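Local coordinates for ABC transporter sugar binding protein (Xanthomonas axonopodis pv. citri, PDB 3UOR) that probably binds maltose or a related sugar in the periplasm as the solute-binding component of an ABC importer, at residues Ala111-Val116 against Ala316-Ile321; Pro118-Pro123 against Thr346-Ser351; Val138-Asp143 against Glu322-Pro327. One frame throughout, in Å; residues are numbered along the deposited sequence.

The three contacts lie on one side of the chain's centre and tie two successive loop segments and a central strand to the region from helix 314-324 to helix 350-353. Contacts 1 and 3 share helix 314-324, their centres about 11 Å apart, and are joined by a probable hydrogen bond of 2.6 Å between Ser113 OG and Glu322 OE2. Contacts 2 and 3 lie about 10 Å apart, centre to centre; Tyr121 OH packs 3.5 Å from Ser325 CB. Contacts 1 and 2, about 17 Å apart between centres, touch where Val116 CG1 meets Tyr121 OH at 4.0 Å. None of the contacts involves an identified sugar site; all three are packing within the solute-binding fold.

Contact 1. Residues Ala111-Val116 against Ala316-Ile321; sequences ARSKIV and ASWKLI
Trp318 reaches from helix 314-324 to Ser113 and Val116, which lie on the loop after helix 107-111. Its CB carries CG anti to the backbone N (chi1 168°), a setting that swings the indole off the helix toward that loop. The five-membered part of the ring passes Ser113 at longer range, NE1 standing 4.1 Å from Ser113 CB. Closer contact comes further out: CZ2 lies 3.5 Å from Ser113 CB, which sits at the ring edge near its plane. At the outer end of the six-membered ring, CH2 meets Val116 CG2 at 3.8 Å, and this methyl approaches obliquely. The contact is thus van der Waals in kind.

The loop is shaped by an ST motif. Ser113 OG accepts from Val116 N over 3.0 Å with an N-H...O angle of 171°, nearly straight, and also pairs with Glu322 OE2, to which Trp318 NE1 makes a weak hydrogen bond. One carboxylate oxygen therefore links the serine to the indole N-H. Around this buried contact, the Trp318 ring meets Tyr109 of helix 107-111 and touches Ile307 of strand 303-307, while Ser317 and Ile321 pack against strands 86-90 and 303-307 of the main sheet.

Contact 2. Residues Pro118-Pro123 against Thr346-Ser351; sequences PADYFP and TWKLPS
Phe122 and Trp347 form the aromatic part of this contact, an offset edge-to-face pair. The edge of the phenyl ring is directed at the five-membered ring of the indole; the centroids are 5.3 Å apart and the planes meet at 70°. The far end of the phenylalanine does the touching: Phe122 CZ lies 3.6 Å from Trp347 CD1, and Phe122 CE2 lies 3.7 Å from Trp347 NE1. With CG anti to the carbonyl carbon (chi1 -82°), the indole is carried toward the incoming phenyl edge. Its N-H is engaged elsewhere, donating to Pro341 O, which ties the ring to the chain just ahead of helix 344-348.

The charged part is looser. Asp120 OD2 and Lys348 NZ make a long salt bridge of 3.9 Å, the lysine chain extending from the helix toward the aspartate. The firmer links of this carboxylate use its other oxygen: Asp120 OD1 forms a salt bridge with Arg343 NE and a hydrogen bond with Ser345 OG.

Backbone bonds from Asp120 to Arg344 and from Phe122 to Pro342 run beside these side chains. Chemically, the contact across the segments is mainly aromatic packing with a long charge pair beside it, while the aspartate's strongest polar partner is Arg343; the exposed Lys348 probably adds a weaker, solvent-screened attraction.

Contact 3. Residues Val138-Asp143 against Glu322-Pro327; sequences VPWYVD and EYLSQP
Strand 138-143 comes nearest the end of helix 314-324 at Trp140 and Ser325, whose CA atoms are 7.0 Å apart, and the strand carries a classic beta bulge there, with Trp140 and Tyr141 both facing Ser303. Packing on the Trp140 indole is loose: Leu324 CD1 and Tyr141 CD2 lie over opposite faces, both near the rim, and the nearest approach from the helix is oblique, Leu324 CB standing 4.3 Å from Trp140 NE1. Beside it, Val138 CG1 packs against Ser325 OG at 3.9 Å.

Polar groups are joined through water. In the plane of the indole, at its edge, one water accepts from Trp140 NE1 over 2.9 Å and donates to Leu324 O over 2.9 Å. A second donates to Pro139 O at 2.9 Å and to Ser325 OG at 2.8 Å; that hydroxyl also bonds to Ile321 O one turn back. With OG anti to the carbonyl carbon (chi1 -54°), the serine can reach both partners. The two waters thus link the strand to the end of the helix.

Phe333 of helix 327-337 also stacks on Trp140, Val44 of helix 39-52 touches both Trp140 and Leu324, and strand 303-307 runs antiparallel alongside, bonding to Val138 through Leu305.

Contact 1. Residues Ala111-Val116 against Ala316-Ile321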
loop_
_atom_site.group_PDB
_atom_site.type_symbol
_atom_site.label_atom_id
_atom_site.label_comp_id
_atom_site.label_asym_id
_atom_site.label_seq_id
_atom_site.Cartn_x
_atom_site.Cartn_y
_atom_site.Cartn_z
ATOM N N ALA A 111 -11.257 5.955 21.807
ATOM C CA ALA A 111 -10.965 6.031 23.229
ATOM C C ALA A 111 -12.003 5.289 24.066
ATOM O O ALA A 111 -11.688 4.782 25.142
ATOM C CB ALA A 111 -10.869 7.501 23.679
ATOM N N ARG A 112 -13.236 5.234 23.574
ATOM C CA ARG A 112 -14.310 4.558 24.292
ATOM C C ARG A 112 -14.512 3.135 23.805
ATOM O O ARG A 112 -15.466 2.477 24.205
ATOM C CB ARG A 112 -15.601 5.341 24.132
ATOM C CG ARG A 112 -15.479 6.768 24.695
ATOM C CD ARG A 112 -16.798 7.516 24.653
ATOM N NE ARG A 112 -16.845 8.663 25.575
ATOM C CZ ARG A 112 -17.750 9.643 25.493
ATOM N NH1 ARG A 112 -18.666 9.626 24.526
ATOM N NH2 ARG A 112 -17.739 10.649 26.366
ATOM N N SER A 113 -13.634 2.663 22.920
ATOM C CA SER A 113 -13.811 1.334 22.348
ATOM C C SER A 113 -12.807 0.360 22.920
ATOM O O SER A 113 -11.592 0.595 22.864
ATOM C CB SER A 113 -13.673 1.362 20.823
ATOM O OG SER A 113 -13.608 0.037 20.314
ATOM N N LYS A 114 -13.321 -0.731 23.470
ATOM C CA LYS A 114 -12.483 -1.826 23.935
ATOM C C LYS A 114 -11.819 -2.490 22.734
ATOM O O LYS A 114 -10.619 -2.775 22.748
ATOM C CB LYS A 114 -13.333 -2.858 24.679
ATOM C CG LYS A 114 -12.536 -4.019 25.268
ATOM C CD LYS A 114 -11.720 -3.577 26.485
ATOM C CE LYS A 114 -10.969 -4.750 27.125
ATOM N NZ LYS A 114 -11.862 -5.891 27.484
ATOM N N ILE A 115 -12.611 -2.716 21.690
ATOM C CA ILE A 115 -12.165 -3.490 20.541
ATOM C C ILE A 115 -11.028 -2.797 19.774
ATOM O O ILE A 115 -10.031 -3.409 19.450
ATOM C CB ILE A 115 -13.337 -3.822 19.600
ATOM C CG1 ILE A 115 -14.151 -4.992 20.176
ATOM C CG2 ILE A 115 -12.824 -4.189 18.206
ATOM C CD1 ILE A 115 -15.615 -4.942 19.765
ATOM N N VAL A 116 -11.167 -1.506 19.545
ATOM C CA VAL A 116 -10.177 -0.753 18.803
ATOM C C VAL A 116 -9.143 -0.115 19.705
ATOM O O VAL A 116 -9.341 0.973 20.240
ATOM C CB VAL A 116 -10.845 0.328 17.972
ATOM C CG1 VAL A 116 -9.796 1.071 17.120
ATOM C CG2 VAL A 116 -11.921 -0.298 17.103
ATOM N N ALA A 316 -24.344 4.109 15.383
ATOM C CA ALA A 316 -24.596 2.849 14.685
ATOM C C ALA A 316 -23.432 2.654 13.744
ATOM O O ALA A 316 -22.894 1.558 13.608
ATOM C CB ALA A 316 -25.901 2.903 13.899
ATOM N N SER A 317 -23.043 3.751 13.100
ATOM C CA SER A 317 -21.943 3.756 12.151
ATOM C C SER A 317 -20.655 3.300 12.816
ATOM O O SER A 317 -19.939 2.474 12.265
ATOM C CB SER A 317 -21.771 5.151 11.551
ATOM O OG SER A 317 -22.790 5.406 10.601
ATOM N N TRP A 318 -20.372 3.826 14.007
ATOM C CA TRP A 318 -19.186 3.402 14.720
ATOM C C TRP A 318 -19.221 1.905 15.020
ATOM O O TRP A 318 -18.210 1.225 14.905
ATOM C CB TRP A 318 -19.001 4.162 16.025
ATOM C CG TRP A 318 -17.947 3.495 16.837
ATOM C CD1 TRP A 318 -18.122 2.756 17.971
ATOM C CD2 TRP A 318 -16.549 3.440 16.534
ATOM N NE1 TRP A 318 -16.908 2.265 18.411
ATOM C CE2 TRP A 318 -15.929 2.676 17.545
ATOM C CE3 TRP A 318 -15.755 3.984 15.516
ATOM C CZ2 TRP A 318 -14.555 2.441 17.566
ATOM C CZ3 TRP A 318 -14.397 3.747 15.537
ATOM C CH2 TRP A 318 -13.808 2.982 16.557
ATOM N N LYS A 319 -20.375 1.388 15.425
ATOM C CA LYS A 319 -20.470 -0.041 15.756
ATOM C C LYS A 319 -20.093 -0.909 14.562
ATOM O O LYS A 319 -19.447 -1.943 14.713
ATOM C CB LYS A 319 -21.877 -0.416 16.247
ATOM C CG LYS A 319 -22.236 0.129 17.630
ATOM C CD LYS A 319 -23.674 -0.242 17.986
ATOM C CE LYS A 319 -24.086 0.242 19.378
ATOM N NZ LYS A 319 -23.675 -0.716 20.443
ATOM N N LEU A 320 -20.510 -0.495 13.372
ATOM C CA LEU A 320 -20.153 -1.233 12.173
ATOM C C LEU A 320 -18.633 -1.247 11.980
ATOM O O LEU A 320 -18.050 -2.270 11.611
ATOM C CB LEU A 320 -20.848 -0.643 10.947
ATOM C CG LEU A 320 -20.293 -1.129 9.620
ATOM C CD1 LEU A 320 -20.428 -2.627 9.496
ATOM C CD2 LEU A 320 -20.994 -0.430 8.476
ATOM N N ILE A 321 -17.984 -0.122 12.252
ATOM C CA ILE A 321 -16.547 -0.022 12.009
ATOM C C ILE A 321 -15.793 -0.858 13.024
ATOM O O ILE A 321 -14.792 -1.517 12.708
ATOM C CB ILE A 321 -16.048 1.425 12.071
ATOM C CG1 ILE A 321 -16.500 2.200 10.829
ATOM C CG2 ILE A 321 -14.539 1.455 12.123
ATOM C CD1 ILE A 321 -16.006 3.620 10.813
#

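Contact 2. Residues Pro118-Pro123 against Thr346-Ser351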
loop_
_atom_site.group_PDB
_atom_site.type_symbol
_atom_site.label_atom_id
_atom_site.label_comp_id
_atom_site.label_asym_id
_atom_site.label_seq_id
_atom_site.Cartn_x
_atom_site.Cartn_y
_atom_site.Cartn_z
ATOM N N PRO A 118 -5.429 1.406 19.763
ATOM C CA PRO A 118 -4.425 1.910 18.823
ATOM C C PRO A 118 -3.080 1.239 19.002
ATOM O O PRO A 118 -2.356 1.075 18.024
ATOM C CB PRO A 118 -4.317 3.388 19.185
ATOM C CG PRO A 118 -5.645 3.711 19.826
ATOM C CD PRO A 118 -5.978 2.478 20.613
ATOM N N ALA A 119 -2.742 0.844 20.225
ATOM C CA ALA A 119 -1.424 0.251 20.460
ATOM C C ALA A 119 -1.284 -1.105 19.768
ATOM O O ALA A 119 -0.178 -1.612 19.608
ATOM C CB ALA A 119 -1.149 0.108 21.975
ATOM N N ASP A 120 -2.402 -1.703 19.370
ATOM C CA ASP A 120 -2.351 -3.020 18.714
ATOM C C ASP A 120 -2.229 -2.891 17.188
ATOM O O ASP A 120 -2.073 -3.893 16.487
ATOM C CB ASP A 120 -3.594 -3.831 19.076
ATOM C CG ASP A 120 -3.533 -5.271 18.591
ATOM O OD1 ASP A 120 -4.531 -5.731 17.974
ATOM O OD2 ASP A 120 -2.497 -5.934 18.818
ATOM N N TYR A 121 -2.301 -1.657 16.676
ATOM C CA TYR A 121 -2.219 -1.421 15.233
ATOM C C TYR A 121 -0.784 -1.127 14.803
ATOM O O TYR A 121 -0.036 -0.447 15.505
ATOM C CB TYR A 121 -3.123 -0.246 14.821
ATOM C CG TYR A 121 -4.588 -0.619 14.723
ATOM C CD1 TYR A 121 -5.196 -0.780 13.495
ATOM C CD2 TYR A 121 -5.359 -0.834 15.866
ATOM C CE1 TYR A 121 -6.525 -1.130 13.398
ATOM C CE2 TYR A 121 -6.700 -1.186 15.770
ATOM C CZ TYR A 121 -7.273 -1.326 14.539
ATOM O OH TYR A 121 -8.600 -1.664 14.409
ATOM N N PHE A 122 -0.382 -1.637 13.653
ATOM C CA PHE A 122 0.973 -1.348 13.197
ATOM C C PHE A 122 1.138 0.173 13.134
ATOM O O PHE A 122 0.257 0.875 12.643
ATOM C CB PHE A 122 1.255 -2.039 11.865
ATOM C CG PHE A 122 1.089 -3.536 11.926
ATOM C CD1 PHE A 122 2.000 -4.316 12.620
ATOM C CD2 PHE A 122 0.023 -4.159 11.295
ATOM C CE1 PHE A 122 1.865 -5.701 12.679
ATOM C CE2 PHE A 122 -0.128 -5.540 11.353
ATOM C CZ PHE A 122 0.791 -6.313 12.064
ATOM N N PRO A 123 2.240 0.690 13.690
ATOM C CA PRO A 123 2.327 2.145 13.892
ATOM C C PRO A 123 2.311 2.929 12.574
ATOM O O PRO A 123 1.624 3.936 12.504
ATOM C CB PRO A 123 3.653 2.327 14.651
ATOM C CG PRO A 123 4.437 1.068 14.360
ATOM C CD PRO A 123 3.406 -0.028 14.231
ATOM N N THR A 346 -4.906 -9.726 15.166
ATOM C CA THR A 346 -5.465 -10.546 14.098
ATOM C C THR A 346 -4.386 -11.467 13.562
ATOM O O THR A 346 -4.663 -12.596 13.185
ATOM C CB THR A 346 -5.994 -9.713 12.954
ATOM O OG1 THR A 346 -6.897 -8.743 13.474
ATOM C CG2 THR A 346 -6.747 -10.596 11.969
ATOM N N TRP A 347 -3.150 -10.972 13.548
ATOM C CA TRP A 347 -2.016 -11.736 13.041
ATOM C C TRP A 347 -1.643 -12.889 13.963
ATOM O O TRP A 347 -0.952 -13.810 13.537
ATOM C CB TRP A 347 -0.807 -10.824 12.791
ATOM C CG TRP A 347 -0.922 -10.124 11.436
ATOM C CD1 TRP A 347 -1.501 -8.921 11.188
ATOM C CD2 TRP A 347 -0.499 -10.638 10.164
ATOM N NE1 TRP A 347 -1.445 -8.633 9.844
ATOM C CE2 TRP A 347 -0.844 -9.681 9.192
ATOM C CE3 TRP A 347 0.145 -11.812 9.756
ATOM C CZ2 TRP A 347 -0.555 -9.852 7.840
ATOM C CZ3 TRP A 347 0.427 -11.985 8.411
ATOM C CH2 TRP A 347 0.078 -11.002 7.467
ATOM N N LYS A 348 -2.106 -12.841 15.215
ATOM C CA LYS A 348 -1.807 -13.916 16.166
ATOM C C LYS A 348 -2.779 -15.086 16.036
ATOM O O LYS A 348 -2.502 -16.176 16.511
ATOM C CB LYS A 348 -1.784 -13.399 17.609
ATOM C CG LYS A 348 -0.618 -12.450 17.916
ATOM C CD LYS A 348 -0.811 -11.780 19.266
ATOM C CE LYS A 348 -0.163 -10.393 19.303
ATOM N NZ LYS A 348 -1.050 -9.365 19.964
ATOM N N LEU A 349 -3.928 -14.852 15.404
ATOM C CA LEU A 349 -4.898 -15.926 15.170
ATOM C C LEU A 349 -4.287 -17.023 14.304
ATOM O O LEU A 349 -3.571 -16.744 13.339
ATOM C CB LEU A 349 -6.181 -15.372 14.538
ATOM C CG LEU A 349 -6.941 -14.399 15.440
ATOM C CD1 LEU A 349 -8.099 -13.773 14.708
ATOM C CD2 LEU A 349 -7.446 -15.139 16.716
ATOM N N PRO A 350 -4.549 -18.286 14.654
ATOM C CA PRO A 350 -3.905 -19.392 13.934
ATOM C C PRO A 350 -4.094 -19.335 12.408
ATOM O O PRO A 350 -3.173 -19.659 11.664
ATOM C CB PRO A 350 -4.572 -20.632 14.542
ATOM C CG PRO A 350 -4.945 -20.194 15.947
ATOM C CD PRO A 350 -5.358 -18.751 15.795
ATOM N N SER A 351 -5.277 -18.933 11.964
ATOM C CA SER A 351 -5.560 -18.681 10.558
ATOM C C SER A 351 -4.399 -17.934 9.840
ATOM O O SER A 351 -3.985 -18.302 8.739
ATOM C CB SER A 351 -6.867 -17.866 10.494
ATOM O OG SER A 351 -7.255 -17.522 9.171
#

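Contact 3. Residues Val138-Asp143 against Glu322-Pro327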
loop_
_atom_site.group_PDB
_atom_site.type_symbol
_atom_site.label_atom_id
_atom_site.label_comp_id
_atom_site.label_asym_id
_atom_site.label_seq_id
_atom_site.Cartn_x
_atom_site.Cartn_y
_atom_site.Cartn_z
ATOM N N VAL A 138 -10.113 4.772 10.749
ATOM C CA VAL A 138 -9.528 3.586 11.371
ATOM C C VAL A 138 -9.033 2.695 10.241
ATOM O O VAL A 138 -9.763 2.466 9.275
ATOM C CB VAL A 138 -10.575 2.824 12.241
ATOM C CG1 VAL A 138 -9.976 1.539 12.803
ATOM C CG2 VAL A 138 -11.085 3.716 13.360
ATOM N N PRO A 139 -7.780 2.216 10.335
ATOM C CA PRO A 139 -7.264 1.391 9.242
ATOM C C PRO A 139 -8.145 0.173 9.070
ATOM O O PRO A 139 -8.483 -0.455 10.067
ATOM C CB PRO A 139 -5.877 0.961 9.747
ATOM C CG PRO A 139 -5.497 1.995 10.752
ATOM C CD PRO A 139 -6.791 2.399 11.413
ATOM N N TRP A 140 -8.498 -0.172 7.840
ATOM C CA TRP A 140 -9.307 -1.365 7.613
ATOM C C TRP A 140 -8.441 -2.544 7.153
ATOM O O TRP A 140 -8.453 -3.609 7.764
ATOM C CB TRP A 140 -10.392 -1.054 6.588
ATOM C CG TRP A 140 -11.344 -2.160 6.331
ATOM C CD1 TRP A 140 -11.545 -3.266 7.092
ATOM C CD2 TRP A 140 -12.251 -2.257 5.223
ATOM N NE1 TRP A 140 -12.512 -4.071 6.514
ATOM C CE2 TRP A 140 -12.959 -3.467 5.368
ATOM C CE3 TRP A 140 -12.512 -1.448 4.109
ATOM C CZ2 TRP A 140 -13.921 -3.881 4.454
ATOM C CZ3 TRP A 140 -13.466 -1.855 3.203
ATOM C CH2 TRP A 140 -14.164 -3.064 3.383
ATOM N N TYR A 141 -7.687 -2.371 6.075
ATOM C CA TYR A 141 -6.753 -3.418 5.663
ATOM C C TYR A 141 -5.553 -2.739 5.013
ATOM O O TYR A 141 -5.618 -1.567 4.661
ATOM C CB TYR A 141 -7.403 -4.398 4.686
ATOM C CG TYR A 141 -7.801 -3.777 3.367
ATOM C CD1 TYR A 141 -6.889 -3.654 2.325
ATOM C CD2 TYR A 141 -9.086 -3.307 3.172
ATOM C CE1 TYR A 141 -7.255 -3.078 1.124
ATOM C CE2 TYR A 141 -9.465 -2.746 1.991
ATOM C CZ TYR A 141 -8.552 -2.625 0.970
ATOM O OH TYR A 141 -8.968 -2.051 -0.203
ATOM N N VAL A 142 -4.466 -3.475 4.852
ATOM C CA VAL A 142 -3.195 -2.878 4.466
ATOM C C VAL A 142 -2.712 -3.498 3.157
ATOM O O VAL A 142 -2.786 -4.716 2.959
ATOM C CB VAL A 142 -2.113 -3.109 5.532
ATOM C CG1 VAL A 142 -0.840 -2.330 5.212
ATOM C CG2 VAL A 142 -2.628 -2.704 6.890
ATOM N N ASP A 143 -2.248 -2.638 2.262
ATOM C CA ASP A 143 -1.585 -3.082 1.049
ATOM C C ASP A 143 -0.132 -2.665 1.186
ATOM O O ASP A 143 0.163 -1.491 1.380
ATOM C CB ASP A 143 -2.235 -2.410 -0.156
ATOM C CG ASP A 143 -1.454 -2.623 -1.446
ATOM O OD1 ASP A 143 -0.451 -3.373 -1.448
ATOM O OD2 ASP A 143 -1.854 -2.032 -2.463
ATOM N N GLU A 322 -16.307 -0.839 14.244
ATOM C CA GLU A 322 -15.748 -1.598 15.338
ATOM C C GLU A 322 -15.840 -3.078 15.029
ATOM O O GLU A 322 -14.881 -3.811 15.246
ATOM C CB GLU A 322 -16.510 -1.287 16.621
ATOM C CG GLU A 322 -15.790 -1.733 17.864
ATOM C CD GLU A 322 -16.568 -1.395 19.122
ATOM O OE1 GLU A 322 -17.625 -2.016 19.346
ATOM O OE2 GLU A 322 -16.120 -0.519 19.882
ATOM N N TYR A 323 -16.992 -3.509 14.516
ATOM C CA TYR A 323 -17.192 -4.904 14.114
ATOM C C TYR A 323 -16.131 -5.313 13.092
ATOM O O TYR A 323 -15.508 -6.370 13.218
ATOM C CB TYR A 323 -18.595 -5.101 13.530
ATOM C CG TYR A 323 -18.837 -6.467 12.916
ATOM C CD1 TYR A 323 -19.230 -7.548 13.694
ATOM C CD2 TYR A 323 -18.680 -6.666 11.553
ATOM C CE1 TYR A 323 -19.450 -8.796 13.124
ATOM C CE2 TYR A 323 -18.888 -7.905 10.973
ATOM C CZ TYR A 323 -19.271 -8.964 11.757
ATOM O OH TYR A 323 -19.472 -10.189 11.159
ATOM N N LEU A 324 -15.916 -4.460 12.093
ATOM C CA LEU A 324 -14.942 -4.746 11.047
ATOM C C LEU A 324 -13.525 -4.633 11.586
ATOM O O LEU A 324 -12.576 -5.015 10.910
ATOM C CB LEU A 324 -15.134 -3.815 9.855
ATOM C CG LEU A 324 -16.418 -4.073 9.075
ATOM C CD1 LEU A 324 -16.569 -3.052 7.960
ATOM C CD2 LEU A 324 -16.417 -5.494 8.524
ATOM N N SER A 325 -13.395 -4.118 12.811
ATOM C CA SER A 325 -12.097 -4.063 13.490
ATOM C C SER A 325 -11.833 -5.251 14.429
ATOM O O SER A 325 -10.760 -5.333 15.030
ATOM C CB SER A 325 -11.955 -2.769 14.278
ATOM O OG SER A 325 -12.191 -1.648 13.460
ATOM N N GLN A 326 -12.801 -6.152 14.571
ATOM C CA GLN A 326 -12.605 -7.353 15.398
ATOM C C GLN A 326 -11.649 -8.355 14.754
ATOM O O GLN A 326 -11.787 -8.700 13.573
ATOM C CB GLN A 326 -13.949 -8.022 15.689
ATOM C CG GLN A 326 -14.914 -7.138 16.518
ATOM C CD GLN A 326 -16.265 -7.808 16.706
ATOM O OE1 GLN A 326 -16.479 -8.918 16.233
ATOM N NE2 GLN A 326 -17.177 -7.137 17.401
ATOM N N PRO A 327 -10.657 -8.818 15.520
ATOM C CA PRO A 327 -9.664 -9.736 14.956
ATOM C C PRO A 327 -10.251 -10.897 14.158
ATOM O O PRO A 327 -9.709 -11.247 13.104
ATOM C CB PRO A 327 -8.917 -10.215 16.194
ATOM C CG PRO A 327 -8.883 -8.989 17.052
ATOM C CD PRO A 327 -10.228 -8.297 16.830
HETATM O O HOH W 1 -9.687 -1.996 12.157
HETATM O O HOH W 2 -12.221 -6.313 8.289
#